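Local coordinates for protein CutA1 (Shewanella, PDB 3AHP) that is a thermostable trimeric CutA1 protein of the GlnB-like clan, named for divalent-ion tolerance and probably involved in handling divalent metal ions, at residues Q6-T12 against E85-I91; T11-A16 against H55-M59. All coordinates share one frame; numbering follows the deposited sequence.

Contact 1 of 2, residues Q6-T12 against E85-I91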
loop_
_atom_site.group_PDB
_atom_site.type_symbol
_atom_site.label_atom_id
_atom_site.label_comp_id
_atom_site.label_asym_id
_atom_site.label_seq_id
_atom_site.Cartn_x
_atom_site.Cartn_y
_atom_site.Cartn_z
ATOM N N GLN B 6 9.115 -11.271 6.759
ATOM C CA GLN B 6 8.140 -10.323 7.238
ATOM C C GLN B 6 7.114 -9.982 6.180
ATOM O O GLN B 6 7.414 -10.041 4.979
ATOM C CB GLN B 6 8.836 -9.069 7.729
ATOM C CG GLN B 6 9.701 -9.318 8.942
ATOM C CD GLN B 6 10.952 -8.494 8.930
ATOM O OE1 GLN B 6 11.576 -8.308 7.888
ATOM N NE2 GLN B 6 11.309 -7.956 10.084
ATOM N N LEU B 7 5.895 -9.668 6.630
ATOM C CA LEU B 7 4.816 -9.296 5.730
ATOM C C LEU B 7 4.320 -7.885 5.949
ATOM O O LEU B 7 4.356 -7.365 7.050
ATOM C CB LEU B 7 3.643 -10.256 5.852
ATOM C CG LEU B 7 3.919 -11.748 5.716
ATOM C CD1 LEU B 7 2.803 -12.535 6.380
ATOM C CD2 LEU B 7 4.112 -12.146 4.251
ATOM N N LEU B 8 3.808 -7.294 4.877
ATOM C CA LEU B 8 2.857 -6.198 4.961
ATOM C C LEU B 8 1.450 -6.693 4.644
ATOM O O LEU B 8 1.196 -7.217 3.572
ATOM C CB LEU B 8 3.270 -5.098 3.986
ATOM C CG LEU B 8 2.533 -3.763 4.016
ATOM C CD1 LEU B 8 2.608 -3.169 5.388
ATOM C CD2 LEU B 8 3.096 -2.817 2.946
ATOM N N ILE B 9 0.547 -6.543 5.607
ATOM C CA ILE B 9 -0.843 -6.976 5.463
ATOM C C ILE B 9 -1.764 -5.785 5.266
ATOM O O ILE B 9 -1.659 -4.783 5.982
ATOM C CB ILE B 9 -1.317 -7.752 6.699
ATOM C CG1 ILE B 9 -0.548 -9.066 6.807
ATOM C CG2 ILE B 9 -2.834 -8.003 6.631
ATOM C CD1 ILE B 9 -0.942 -9.912 8.011
ATOM N N PHE B 10 -2.650 -5.888 4.279
ATOM C CA PHE B 10 -3.671 -4.861 4.069
ATOM C C PHE B 10 -5.007 -5.428 4.466
ATOM O O PHE B 10 -5.338 -6.560 4.118
ATOM C CB PHE B 10 -3.742 -4.413 2.603
ATOM C CG PHE B 10 -2.512 -3.737 2.115
ATOM C CD1 PHE B 10 -1.450 -4.479 1.610
ATOM C CD2 PHE B 10 -2.402 -2.360 2.163
ATOM C CE1 PHE B 10 -0.277 -3.841 1.172
ATOM C CE2 PHE B 10 -1.257 -1.722 1.719
ATOM C CZ PHE B 10 -0.184 -2.465 1.235
ATOM N N THR B 11 -5.806 -4.609 5.127
ATOM C CA THR B 11 -7.153 -5.011 5.491
ATOM C C THR B 11 -7.990 -3.774 5.756
ATOM O O THR B 11 -7.534 -2.672 5.580
ATOM C CB THR B 11 -7.162 -5.964 6.710
ATOM O OG1 THR B 11 -8.485 -6.458 6.914
ATOM C CG2 THR B 11 -6.706 -5.258 7.958
ATOM N N THR B 12 -9.209 -3.960 6.211
ATOM C CA THR B 12 -10.211 -2.921 6.104
ATOM C C THR B 12 -11.215 -3.175 7.207
ATOM O O THR B 12 -11.460 -4.315 7.535
ATOM C CB THR B 12 -10.901 -3.020 4.729
ATOM O OG1 THR B 12 -10.722 -1.800 3.996
ATOM C CG2 THR B 12 -12.362 -3.357 4.883
ATOM N N GLU B 85 -11.824 -8.228 3.872
ATOM C CA GLU B 85 -10.626 -8.034 3.055
ATOM C C GLU B 85 -9.394 -8.241 3.934
ATOM O O GLU B 85 -9.289 -7.671 5.026
ATOM C CB GLU B 85 -10.620 -6.641 2.436
ATOM C CG GLU B 85 -9.315 -6.223 1.835
ATOM C CD GLU B 85 -9.391 -4.855 1.188
ATOM O OE1 GLU B 85 -10.484 -4.243 1.201
ATOM O OE2 GLU B 85 -8.346 -4.376 0.699
ATOM N N PHE B 86 -8.481 -9.087 3.474
ATOM C CA PHE B 86 -7.300 -9.392 4.259
ATOM C C PHE B 86 -6.258 -10.016 3.366
ATOM O O PHE B 86 -6.362 -11.192 3.024
ATOM C CB PHE B 86 -7.658 -10.350 5.390
ATOM C CG PHE B 86 -6.609 -10.478 6.445
ATOM C CD1 PHE B 86 -6.560 -9.570 7.515
ATOM C CD2 PHE B 86 -5.717 -11.553 6.422
ATOM C CE1 PHE B 86 -5.612 -9.730 8.562
ATOM C CE2 PHE B 86 -4.788 -11.746 7.462
ATOM C CZ PHE B 86 -4.737 -10.831 8.548
ATOM N N ILE B 87 -5.287 -9.208 2.934
ATOM C CA ILE B 87 -4.242 -9.708 2.071
ATOM C C ILE B 87 -2.842 -9.341 2.552
ATOM O O ILE B 87 -2.618 -8.297 3.186
ATOM C CB ILE B 87 -4.426 -9.287 0.605
ATOM C CG1 ILE B 87 -3.949 -7.856 0.388
ATOM C CG2 ILE B 87 -5.869 -9.466 0.148
ATOM C CD1 ILE B 87 -5.065 -6.893 0.094
ATOM N N ALA B 88 -1.903 -10.227 2.242
ATOM C CA ALA B 88 -0.514 -10.033 2.571
ATOM C C ALA B 88 0.290 -9.794 1.307
ATOM O O ALA B 88 0.136 -10.523 0.330
ATOM C CB ALA B 88 0.028 -11.266 3.317
ATOM N N THR B 89 1.216 -8.837 1.383
ATOM C CA THR B 89 2.290 -8.689 0.408
ATOM C C THR B 89 3.661 -8.829 1.079
ATOM O O THR B 89 3.799 -8.561 2.269
ATOM C CB THR B 89 2.194 -7.333 -0.297
ATOM O OG1 THR B 89 2.630 -6.301 0.591
ATOM C CG2 THR B 89 0.744 -7.053 -0.708
ATOM N N PRO B 90 4.688 -9.262 0.328
ATOM C CA PRO B 90 5.979 -9.556 0.949
ATOM C C PRO B 90 6.823 -8.301 1.154
ATOM O O PRO B 90 6.892 -7.444 0.264
ATOM C CB PRO B 90 6.645 -10.458 -0.080
ATOM C CG PRO B 90 6.115 -9.941 -1.386
ATOM C CD PRO B 90 4.695 -9.537 -1.119
ATOM N N ILE B 91 7.407 -8.164 2.341
ATOM C CA ILE B 91 8.461 -7.187 2.553
ATOM C C ILE B 91 9.787 -7.822 2.168
ATOM O O ILE B 91 10.176 -8.822 2.753
ATOM C CB ILE B 91 8.542 -6.756 4.018
ATOM C CG1 ILE B 91 7.370 -5.843 4.378
ATOM C CG2 ILE B 91 9.860 -6.046 4.273
ATOM C CD1 ILE B 91 7.229 -5.575 5.868
#

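Contact 2 of 2, residues T11-A16 against H55-M59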
loop_
_atom_site.group_PDB
_atom_site.type_symbol
_atom_site.label_atom_id
_atom_site.label_comp_id
_atom_site.label_asym_id
_atom_site.label_seq_id
_atom_site.Cartn_x
_atom_site.Cartn_y
_atom_site.Cartn_z
ATOM N N THR B 11 -5.806 -4.609 5.127
ATOM C CA THR B 11 -7.153 -5.011 5.491
ATOM C C THR B 11 -7.990 -3.774 5.756
ATOM O O THR B 11 -7.534 -2.672 5.580
ATOM C CB THR B 11 -7.162 -5.964 6.710
ATOM O OG1 THR B 11 -8.485 -6.458 6.914
ATOM C CG2 THR B 11 -6.706 -5.258 7.958
ATOM N N THR B 12 -9.209 -3.960 6.211
ATOM C CA THR B 12 -10.211 -2.921 6.104
ATOM C C THR B 12 -11.215 -3.175 7.207
ATOM O O THR B 12 -11.460 -4.315 7.535
ATOM C CB THR B 12 -10.901 -3.020 4.729
ATOM O OG1 THR B 12 -10.722 -1.800 3.996
ATOM C CG2 THR B 12 -12.362 -3.357 4.883
ATOM N N CYS B 13 -11.697 -2.127 7.862
ATOM C CA CYS B 13 -12.765 -2.268 8.841
ATOM C C CYS B 13 -13.912 -1.340 8.507
ATOM O O CYS B 13 -13.687 -0.298 7.910
ATOM C CB CYS B 13 -12.245 -1.956 10.239
ATOM S SG CYS B 13 -11.221 -3.250 10.952
ATOM N N PRO B 14 -15.145 -1.688 8.932
ATOM C CA PRO B 14 -16.332 -0.897 8.578
ATOM C C PRO B 14 -16.352 0.482 9.209
ATOM O O PRO B 14 -17.008 1.371 8.688
ATOM C CB PRO B 14 -17.485 -1.734 9.118
ATOM C CG PRO B 14 -16.966 -3.117 9.099
ATOM C CD PRO B 14 -15.533 -2.973 9.534
ATOM N N ASP B 15 -15.612 0.673 10.292
ATOM C CA ASP B 15 -15.364 2.014 10.799
ATOM C C ASP B 15 -14.121 2.036 11.678
ATOM O O ASP B 15 -13.527 0.986 11.935
ATOM C CB ASP B 15 -16.562 2.504 11.601
ATOM C CG ASP B 15 -16.788 1.679 12.837
ATOM O OD1 ASP B 15 -15.943 1.748 13.761
ATOM O OD2 ASP B 15 -17.789 0.935 12.868
ATOM N N ALA B 16 -13.785 3.221 12.189
ATOM C CA ALA B 16 -12.506 3.453 12.852
ATOM C C ALA B 16 -12.447 2.854 14.250
ATOM O O ALA B 16 -11.370 2.479 14.707
ATOM C CB ALA B 16 -12.170 4.948 12.902
ATOM N N HIS B 55 -18.012 3.021 3.000
ATOM C CA HIS B 55 -16.920 3.774 3.581
ATOM C C HIS B 55 -16.268 2.976 4.714
ATOM O O HIS B 55 -16.942 2.448 5.588
ATOM C CB HIS B 55 -17.414 5.137 4.069
ATOM C CG HIS B 55 -17.361 6.208 3.019
ATOM N ND1 HIS B 55 -18.487 6.674 2.368
ATOM C CD2 HIS B 55 -16.312 6.889 2.489
ATOM C CE1 HIS B 55 -18.136 7.611 1.502
ATOM N NE2 HIS B 55 -16.820 7.742 1.539
ATOM N N GLU B 56 -14.971 2.869 4.681
ATOM C CA GLU B 56 -14.307 1.853 5.407
ATOM C C GLU B 56 -13.036 2.386 5.903
ATOM O O GLU B 56 -12.500 3.314 5.401
ATOM C CB GLU B 56 -14.043 0.656 4.536
ATOM C CG GLU B 56 -15.250 -0.098 4.253
ATOM C CD GLU B 56 -14.963 -1.437 3.837
ATOM O OE1 GLU B 56 -15.680 -2.331 4.205
ATOM O OE2 GLU B 56 -14.025 -1.610 3.130
ATOM N N VAL B 57 -12.534 1.765 6.920
ATOM C CA VAL B 57 -11.292 2.202 7.453
ATOM C C VAL B 57 -10.131 1.260 7.167
ATOM O O VAL B 57 -10.135 0.129 7.553
ATOM C CB VAL B 57 -11.475 2.529 8.903
ATOM C CG1 VAL B 57 -10.725 1.658 9.750
ATOM C CG2 VAL B 57 -11.146 3.940 9.183
ATOM N N PRO B 58 -9.123 1.759 6.483
ATOM C CA PRO B 58 -8.044 0.942 5.970
ATOM C C PRO B 58 -6.970 0.639 6.998
ATOM O O PRO B 58 -6.724 1.441 7.816
ATOM C CB PRO B 58 -7.517 1.804 4.857
ATOM C CG PRO B 58 -7.778 3.081 5.252
ATOM C CD PRO B 58 -9.008 3.119 5.980
ATOM N N MET B 59 -6.384 -0.543 6.969
ATOM C CA MET B 59 -5.327 -0.889 7.929
ATOM C C MET B 59 -4.089 -1.485 7.248
ATOM O O MET B 59 -4.216 -2.359 6.399
ATOM C CB MET B 59 -5.845 -1.877 8.974
ATOM C CG MET B 59 -6.822 -1.296 9.963
ATOM S SD MET B 59 -7.240 -2.472 11.264
ATOM C CE MET B 59 -6.126 -1.962 12.541
HETATM O O HOH W 1 -18.707 1.428 6.894
#

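Contact 1 of 2, residues Q6-T12 against E85-I91
Q6-T12 and E85-I91 run antiparallel, the axes of these segments approaching to 4.6 Å with 152° between their N-to-C directions, and the hydrogen-bonded pairs L8-T89 and F10-I87 hold them together. L8 N meets T89 O at 2.9 Å, and T89 N returns to L8 O at 2.7 Å with an N-H...O angle of 173°. F10 N bonds to I87 O, and I87 N to F10 O at 2.9 Å. Between them, I9 and A88 form a non-hydrogen-bonded pair whose side chains share a face with F86. There I9 CG2 sits over one face of the F86 ring, offset toward its rim and 4.0 Å from the centroid, a CH-pi contact. With CG2 anti to the backbone N (CG1 at chi1 -66°), I9 brings that methyl over the ring while CG1 runs alongside A88 CB. Y68, E72 and V75 of helix 68-78 pack on this face. These strands are the first and last of the ferredoxin-like sheet: 6-13 pairs with 86-94 on one edge and with 50-64 on the other. The opposite face carries F10, I87, L8 and T89. I87 CD1 reaches F10 CB at 3.8 Å, and T89 CG2 meets F10 CE1 at 3.9 Å, the two side chains crossing obliquely. T89 OG1 adds a weak bond of 3.4 Å to L8 O. This face turns to the trimer core, where F10 packs on L8 of the second subunit and L8 on F10 of the third. E85 OE2 forms a salt bridge with K62 NZ of the second subunit.

Contact 2 of 2, residues T11-A16 against H55-M59
The chain leaves strand 6-13 and enters helix 16-28 where T11-A16 lies against the middle of the long strand 50-64, with C13 and V57 facing each other as a hydrogen-bonded antiparallel pair. V57 N donates to C13 O at 2.6 Å, nearly straight at 176°, and C13 N returns to V57 O at 2.8 Å. One pair along, T11 N bonds to M59 O at 3.0 Å and M59 N to T11 O. Past C13 the chain leaves the sheet at P14, which packs on H79, P80 and Y81. D15 takes the N-cap position, its OD1 accepting from I18 N, and so begins the helix of the beta-alpha-beta unit of strand 6-13, helix 16-28 and strand 34-38, with 50-64 between the two strands, in the ferredoxin-like fold. V57 joins both parts: its CG1 lies 4.0 Å from C13 CB and its CG2 4.0 Å from A16 CB, with A19 of the helix packing beside it. T11 and M59 lie side by side, pointing the same way, T11 CG2 against M59 CB. Chi1 of -71° and an extended chi2 bring M59 SD to 4.1 Å from C13 SG, and the side chain also packs on A23, V35 and I37. T12 and P58 lie on the other face. The extended E56 side chain crosses T12 at about a right angle, and its OE2 takes only a weak 3.4 Å bond from T12 OG1, the stronger partner of this carboxylate being S43 OG. T12 also packs on Q36 of the second subunit.

In the fold
Contacts 1 and 2 use the two edges of one strand, 6-13: residues 85-91 pair along one edge and 55-59 along the other, and T11 and T12 take part in both. The centres are about 14 Å apart, contact 1 about 6 Å from the centre of the chain and contact 2 about 10 Å. Contact 2 is nested within the loop closed by contact 1, as expected in a ferredoxin-like sheet where 6-13 lies between 50-64 and 86-94. Contact 1 is wholly buried, and I87 and A88 extend the sheet by pairing with a strand of the second subunit. Contact 2 is partly exposed.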